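Local coordinates for NBS-LRR class disease resistance protein (Oryza sativa subsp. japonica, PDB 6FU9) that probably recognises a pathogen effector through a heavy-metal-associated-like domain built into an intracellular plant immune receptor, at residues 3-9 with 51-55; 11-15 with 67-73. One frame throughout, in Å; residues are numbered along the deposited sequence.

The two interactions lie at opposite ends of strand 7-12, an inner strand of the four-stranded antiparallel sheet, with their centres about 19 Å apart and on opposite sides of the chain's centre. Along the chain their segments alternate, 3-9, 11-15, 51-55 and 67-73. Interaction 1 ties the start of strand 7-12 to the exit of strand 46-51, whereas interaction 2 ties its end to the entry of the outer strand 71-77. Helix 56-66 runs between the two later segments. The contacts meet where Ile9 CG2 packs 3.8 Å from Phe72 CE1. Together they join both flanking strands to strand 7-12 in a ferredoxin-like beta-alpha-beta-beta-alpha-beta domain.

Interaction 1. Residues 3-9 with 51-55; sequences GGEMQKI and GDGID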
loop_
_atom_site.group_PDB
_atom_site.type_symbol
_atom_site.label_atom_id
_atom_site.label_comp_id
_atom_site.label_asym_id
_atom_site.label_seq_id
_atom_site.Cartn_x
_atom_site.Cartn_y
_atom_site.Cartn_z
ATOM N N GLY A 3 8.512 -18.513 -11.300
ATOM C CA GLY A 3 7.350 -17.890 -11.968
ATOM C C GLY A 3 7.620 -16.444 -12.321
ATOM O O GLY A 3 8.766 -15.986 -12.471
ATOM N N GLY A 4 6.560 -15.694 -12.419
ATOM C CA GLY A 4 6.725 -14.326 -12.864
ATOM C C GLY A 4 7.194 -13.424 -11.782
ATOM O O GLY A 4 7.120 -13.783 -10.595
ATOM N N GLU A 5 7.598 -12.241 -12.157
ATOM C CA GLU A 5 7.795 -11.181 -11.146
ATOM C C GLU A 5 6.518 -10.984 -10.347
ATOM O O GLU A 5 5.441 -10.876 -10.907
ATOM C CB GLU A 5 8.186 -9.899 -11.900
ATOM C CG GLU A 5 8.613 -8.756 -11.020
ATOM C CD GLU A 5 8.838 -7.535 -11.885
ATOM O OE1 GLU A 5 10.000 -7.256 -12.209
ATOM O OE2 GLU A 5 7.868 -6.906 -12.311
ATOM N N MET A 6 6.677 -10.928 -9.021
ATOM C CA MET A 6 5.513 -10.884 -8.149
ATOM C C MET A 6 4.786 -9.533 -8.212
ATOM O O MET A 6 5.350 -8.520 -8.512
ATOM C CB MET A 6 5.967 -11.189 -6.736
ATOM C CG MET A 6 6.353 -12.667 -6.610
ATOM S SD MET A 6 7.041 -13.199 -5.068
ATOM C CE MET A 6 5.528 -12.978 -4.298
ATOM N N GLN A 7 3.502 -9.636 -7.887
ATOM C CA GLN A 7 2.583 -8.526 -7.805
ATOM C C GLN A 7 2.400 -8.078 -6.332
ATOM O O GLN A 7 2.478 -8.932 -5.453
ATOM C CB GLN A 7 1.150 -9.022 -8.187
ATOM C CG GLN A 7 0.796 -9.395 -9.610
ATOM C CD GLN A 7 -0.480 -10.230 -9.577
ATOM O OE1 GLN A 7 -0.497 -11.364 -9.253
ATOM N NE2 GLN A 7 -1.548 -9.638 -10.076
ATOM N N LYS A 8 2.111 -6.815 -6.149
ATOM C CA LYS A 8 1.704 -6.225 -4.865
ATOM C C LYS A 8 0.463 -5.468 -5.059
ATOM O O LYS A 8 0.404 -4.517 -5.899
ATOM C CB LYS A 8 2.808 -5.328 -4.333
ATOM C CG LYS A 8 2.499 -4.725 -2.975
ATOM C CD LYS A 8 3.716 -3.939 -2.467
ATOM C CE LYS A 8 3.516 -3.247 -1.190
ATOM N NZ LYS A 8 4.801 -2.581 -0.911
ATOM N N ILE A 9 -0.632 -5.841 -4.369
ATOM C CA ILE A 9 -1.910 -5.220 -4.479
ATOM C C ILE A 9 -2.319 -4.757 -3.084
ATOM O O ILE A 9 -2.277 -5.552 -2.137
ATOM C CB ILE A 9 -2.986 -6.170 -4.976
ATOM C CG1 ILE A 9 -2.596 -6.812 -6.327
ATOM C CG2 ILE A 9 -4.304 -5.450 -5.092
ATOM C CD1 ILE A 9 -3.392 -8.006 -6.704
ATOM N N GLY A 51 1.825 -11.745 -4.341
ATOM C CA GLY A 51 1.757 -13.052 -4.948
ATOM C C GLY A 51 2.041 -13.042 -6.436
ATOM O O GLY A 51 2.745 -12.160 -6.922
ATOM N N ASP A 52 1.570 -14.068 -7.121
ATOM C CA ASP A 52 1.883 -14.260 -8.528
ATOM C C ASP A 52 0.674 -14.851 -9.222
ATOM O O ASP A 52 0.238 -15.920 -8.917
ATOM C CB ASP A 52 3.150 -15.139 -8.662
ATOM C CG ASP A 52 3.530 -15.467 -10.128
ATOM O OD1 ASP A 52 3.210 -14.679 -11.050
ATOM O OD2 ASP A 52 4.225 -16.490 -10.324
ATOM N N GLY A 53 0.114 -14.114 -10.173
ATOM C CA GLY A 53 -1.071 -14.611 -10.862
ATOM C C GLY A 53 -2.374 -14.505 -10.062
ATOM O O GLY A 53 -3.229 -15.352 -10.188
ATOM N N ILE A 54 -2.504 -13.433 -9.297
ATOM C CA ILE A 54 -3.720 -13.158 -8.559
ATOM C C ILE A 54 -4.752 -12.533 -9.503
ATOM O O ILE A 54 -4.443 -11.559 -10.163
ATOM C CB ILE A 54 -3.426 -12.193 -7.401
ATOM C CG1 ILE A 54 -2.368 -12.793 -6.439
ATOM C CG2 ILE A 54 -4.710 -11.854 -6.657
ATOM C CD1 ILE A 54 -1.777 -11.741 -5.531
ATOM N N ASP A 55 -5.953 -13.084 -9.499
ATOM C CA ASP A 55 -7.085 -12.458 -10.193
ATOM C C ASP A 55 -7.678 -11.381 -9.263
ATOM O O ASP A 55 -8.543 -11.651 -8.413
ATOM C CB ASP A 55 -8.085 -13.530 -10.544
ATOM C CG ASP A 55 -9.325 -12.989 -11.269
ATOM O OD1 ASP A 55 -9.508 -11.787 -11.352
ATOM O OD2 ASP A 55 -10.155 -13.799 -11.649
HETATM O O HOH W 1 2.838 -12.027 -10.812
#
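The Gln7 amide turns both its polar atoms to the backbone of the 51-55 loop. Its OE1 accepts the N-H of Ile54 at 2.9 Å, in the carbonyl plane and on a lone pair, with an almost straight N-H...O angle of 170°. NE2 adds a weak bond to Ile54 O, which helps set the rotation of the amide. Glutamine suits the place because it can accept and donate at once. Alongside this, Gln7 and Gly51 form an antiparallel hydrogen-bonded pair: Gln7 N reaches Gly51 O at 2.8 Å, and Gly51 N reaches Gln7 O at 3.1 Å. Farther out, Asp52 OD2 takes Gly4 N at 3.2 Å from above the carboxylate plane, while a water donates to both Asp52 OD1 and Glu5 O. At Gly51 a CB would be crowded by Ile54 CD1; at Gly53 (phi 77°) it would jam against Asp52 O, which calls for glycine. Met6 CE folds to 3.8 Å from Gly51 CA, and Ile9 CD1 meets Ile54 CG2 tip to tip at 4.1 Å. Ile54 also packs on Leu59 and Ile9 on Ser56, both of helix 56-66. The Gln7-Gly51 pair joins the two central strands where the chain leaves strand 46-51 toward that helix, as in a ferredoxin-like fold.

Interaction 2. Residues 11-15 with 67-73; sequences FKIPM and VGPAMFL
Phe11 and Phe72 lie side by side and point the same way, their ring planes 43° apart and their centroids 4.9 Å from each other. CE1 of Phe11 sits over one face of the Phe72 ring, offset toward its rim and 3.5 Å from Phe72 CE1. At the edge of the Phe11 ring, near its plane, comes Met71 O. The CB directions of this antiparallel non-hydrogen-bonded pair diverge, but chi1 (-60° in Phe11, similar in Phe72) lays each CG beside its own backbone N, and the ring ends come together.

The strands are joined by a hydrogen-bonded antiparallel pair. Lys12 N reaches Met71 O at 2.8 Å, and Met71 N returns to Lys12 O at 3.0 Å. On the other side of the sheet from the rings, Lys12 CG, anti to the carbonyl carbon (chi1 -77°), rests 3.8 Å from Leu73 CD2; bends at chi2 and chi3 then take the chain's end away to a salt bridge with Asp45. Beyond the strands, the branched Ile13 serves two partners: CG1 lies 3.7 Å from the small methyl CB of Ala70, and CG2 comes 4.0 Å from Val67 CG1, the two side chains crossing at about a right angle. Gly68, with positive phi, leaves helix 56-66, and Pro69 centres an inverse gamma turn that redirects the chain into strand 71-77.

Phe72 and Leu73 also touch a chain of another protein, an acidic side chain of which forms a salt bridge with Lys12 NZ. Phe11 packs on Leu59 and Val60 of helix 56-66, Met15 and Val67 meet Ala24 of helix 18-29, and Ile13 reaches Val47 of strand 46-51.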
loop_
_atom_site.group_PDB
_atom_site.type_symbol
_atom_site.label_atom_id
_atom_site.label_comp_id
_atom_site.label_asym_id
_atom_site.label_seq_id
_atom_site.Cartn_x
_atom_site.Cartn_y
_atom_site.Cartn_z
ATOM N N PHE A 11 -5.394 -3.013 -0.833
ATOM C CA PHE A 11 -6.774 -2.590 -0.711
ATOM C C PHE A 11 -6.931 -1.717 0.539
ATOM O O PHE A 11 -6.200 -1.918 1.521
ATOM C CB PHE A 11 -7.730 -3.762 -0.603
ATOM C CG PHE A 11 -7.721 -4.701 -1.773
ATOM C CD1 PHE A 11 -8.409 -4.373 -2.930
ATOM C CD2 PHE A 11 -7.050 -5.896 -1.748
ATOM C CE1 PHE A 11 -8.434 -5.226 -4.028
ATOM C CE2 PHE A 11 -7.054 -6.751 -2.830
ATOM C CZ PHE A 11 -7.760 -6.411 -3.966
ATOM N N LYS A 12 -7.864 -0.785 0.479
ATOM C CA LYS A 12 -8.376 -0.087 1.672
ATOM C C LYS A 12 -9.746 -0.642 1.928
ATOM O O LYS A 12 -10.632 -0.623 1.064
ATOM C CB LYS A 12 -8.348 1.413 1.439
ATOM C CG LYS A 12 -6.948 2.040 1.576
ATOM C CD LYS A 12 -6.425 2.335 3.009
ATOM C CE LYS A 12 -6.963 3.646 3.521
ATOM N NZ LYS A 12 -6.597 3.915 4.918
ATOM N N ILE A 13 -9.957 -1.176 3.159
ATOM C CA ILE A 13 -11.262 -1.780 3.535
ATOM C C ILE A 13 -11.528 -1.282 4.905
ATOM O O ILE A 13 -10.860 -1.714 5.854
ATOM C CB ILE A 13 -11.252 -3.315 3.504
ATOM C CG1 ILE A 13 -10.494 -3.881 2.295
ATOM C CG2 ILE A 13 -12.668 -3.829 3.561
ATOM C CD1 ILE A 13 -10.511 -5.392 2.173
ATOM N N PRO A 14 -12.465 -0.350 5.047
ATOM C CA PRO A 14 -12.921 -0.048 6.411
ATOM C C PRO A 14 -13.233 -1.376 7.157
ATOM O O PRO A 14 -13.945 -2.219 6.641
ATOM C CB PRO A 14 -14.180 0.773 6.174
ATOM C CG PRO A 14 -13.867 1.478 4.905
ATOM C CD PRO A 14 -13.161 0.463 4.048
ATOM N N MET A 15 -12.629 -1.575 8.319
ATOM C CA MET A 15 -12.850 -2.851 9.065
ATOM C C MET A 15 -13.233 -2.638 10.497
ATOM O O MET A 15 -12.443 -2.095 11.221
ATOM C CB MET A 15 -11.612 -3.784 8.856
ATOM C CG MET A 15 -11.661 -4.555 7.534
ATOM S SD MET A 15 -10.278 -5.627 7.067
ATOM C CE MET A 15 -8.972 -4.383 7.034
ATOM N N VAL A 67 -16.510 -9.117 3.260
ATOM C CA VAL A 67 -15.763 -8.355 4.280
ATOM C C VAL A 67 -16.208 -6.933 4.412
ATOM O O VAL A 67 -16.429 -6.492 5.544
ATOM C CB VAL A 67 -14.246 -8.394 3.975
ATOM C CG1 VAL A 67 -13.450 -7.540 4.966
ATOM C CG2 VAL A 67 -13.720 -9.832 3.928
ATOM N N GLY A 68 -16.342 -6.177 3.326
ATOM C CA GLY A 68 -16.723 -4.774 3.432
ATOM C C GLY A 68 -16.426 -4.055 2.149
ATOM O O GLY A 68 -15.986 -4.711 1.188
ATOM N N PRO A 69 -16.591 -2.743 2.123
ATOM C CA PRO A 69 -16.518 -1.979 0.887
ATOM C C PRO A 69 -15.076 -1.717 0.399
ATOM O O PRO A 69 -14.536 -0.606 0.439
ATOM C CB PRO A 69 -17.221 -0.695 1.236
ATOM C CG PRO A 69 -17.112 -0.566 2.675
ATOM C CD PRO A 69 -17.123 -1.934 3.223
ATOM N N ALA A 70 -14.427 -2.750 -0.082
ATOM C CA ALA A 70 -13.061 -2.698 -0.503
ATOM C C ALA A 70 -12.836 -1.799 -1.715
ATOM O O ALA A 70 -13.628 -1.820 -2.644
ATOM C CB ALA A 70 -12.572 -4.116 -0.762
ATOM N N MET A 71 -11.748 -1.027 -1.655
ATOM C CA MET A 71 -11.272 -0.237 -2.793
ATOM C C MET A 71 -9.796 -0.541 -3.041
ATOM O O MET A 71 -9.008 -0.725 -2.097
ATOM C CB MET A 71 -11.457 1.244 -2.569
ATOM C CG MET A 71 -12.937 1.621 -2.353
ATOM S SD MET A 71 -13.932 1.466 -3.876
ATOM C CE MET A 71 -13.379 2.957 -4.722
ATOM N N PHE A 72 -9.389 -0.496 -4.289
ATOM C CA PHE A 72 -7.970 -0.541 -4.596
ATOM C C PHE A 72 -7.278 0.727 -4.144
ATOM O O PHE A 72 -7.747 1.846 -4.440
ATOM C CB PHE A 72 -7.713 -0.745 -6.085
ATOM C CG PHE A 72 -8.002 -2.120 -6.616
ATOM C CD1 PHE A 72 -7.020 -3.045 -6.660
ATOM C CD2 PHE A 72 -9.231 -2.438 -7.172
ATOM C CE1 PHE A 72 -7.242 -4.298 -7.238
ATOM C CE2 PHE A 72 -9.445 -3.657 -7.749
ATOM C CZ PHE A 72 -8.463 -4.619 -7.749
ATOM N N LEU A 73 -6.120 0.590 -3.506
ATOM C CA LEU A 73 -5.215 1.683 -3.193
ATOM C C LEU A 73 -3.983 1.676 -4.062
ATOM O O LEU A 73 -3.484 2.745 -4.421
ATOM C CB LEU A 73 -4.831 1.654 -1.666
ATOM C CG LEU A 73 -3.759 2.661 -1.200
ATOM C CD1 LEU A 73 -4.205 4.095 -1.385
ATOM C CD2 LEU A 73 -3.429 2.407 0.293
#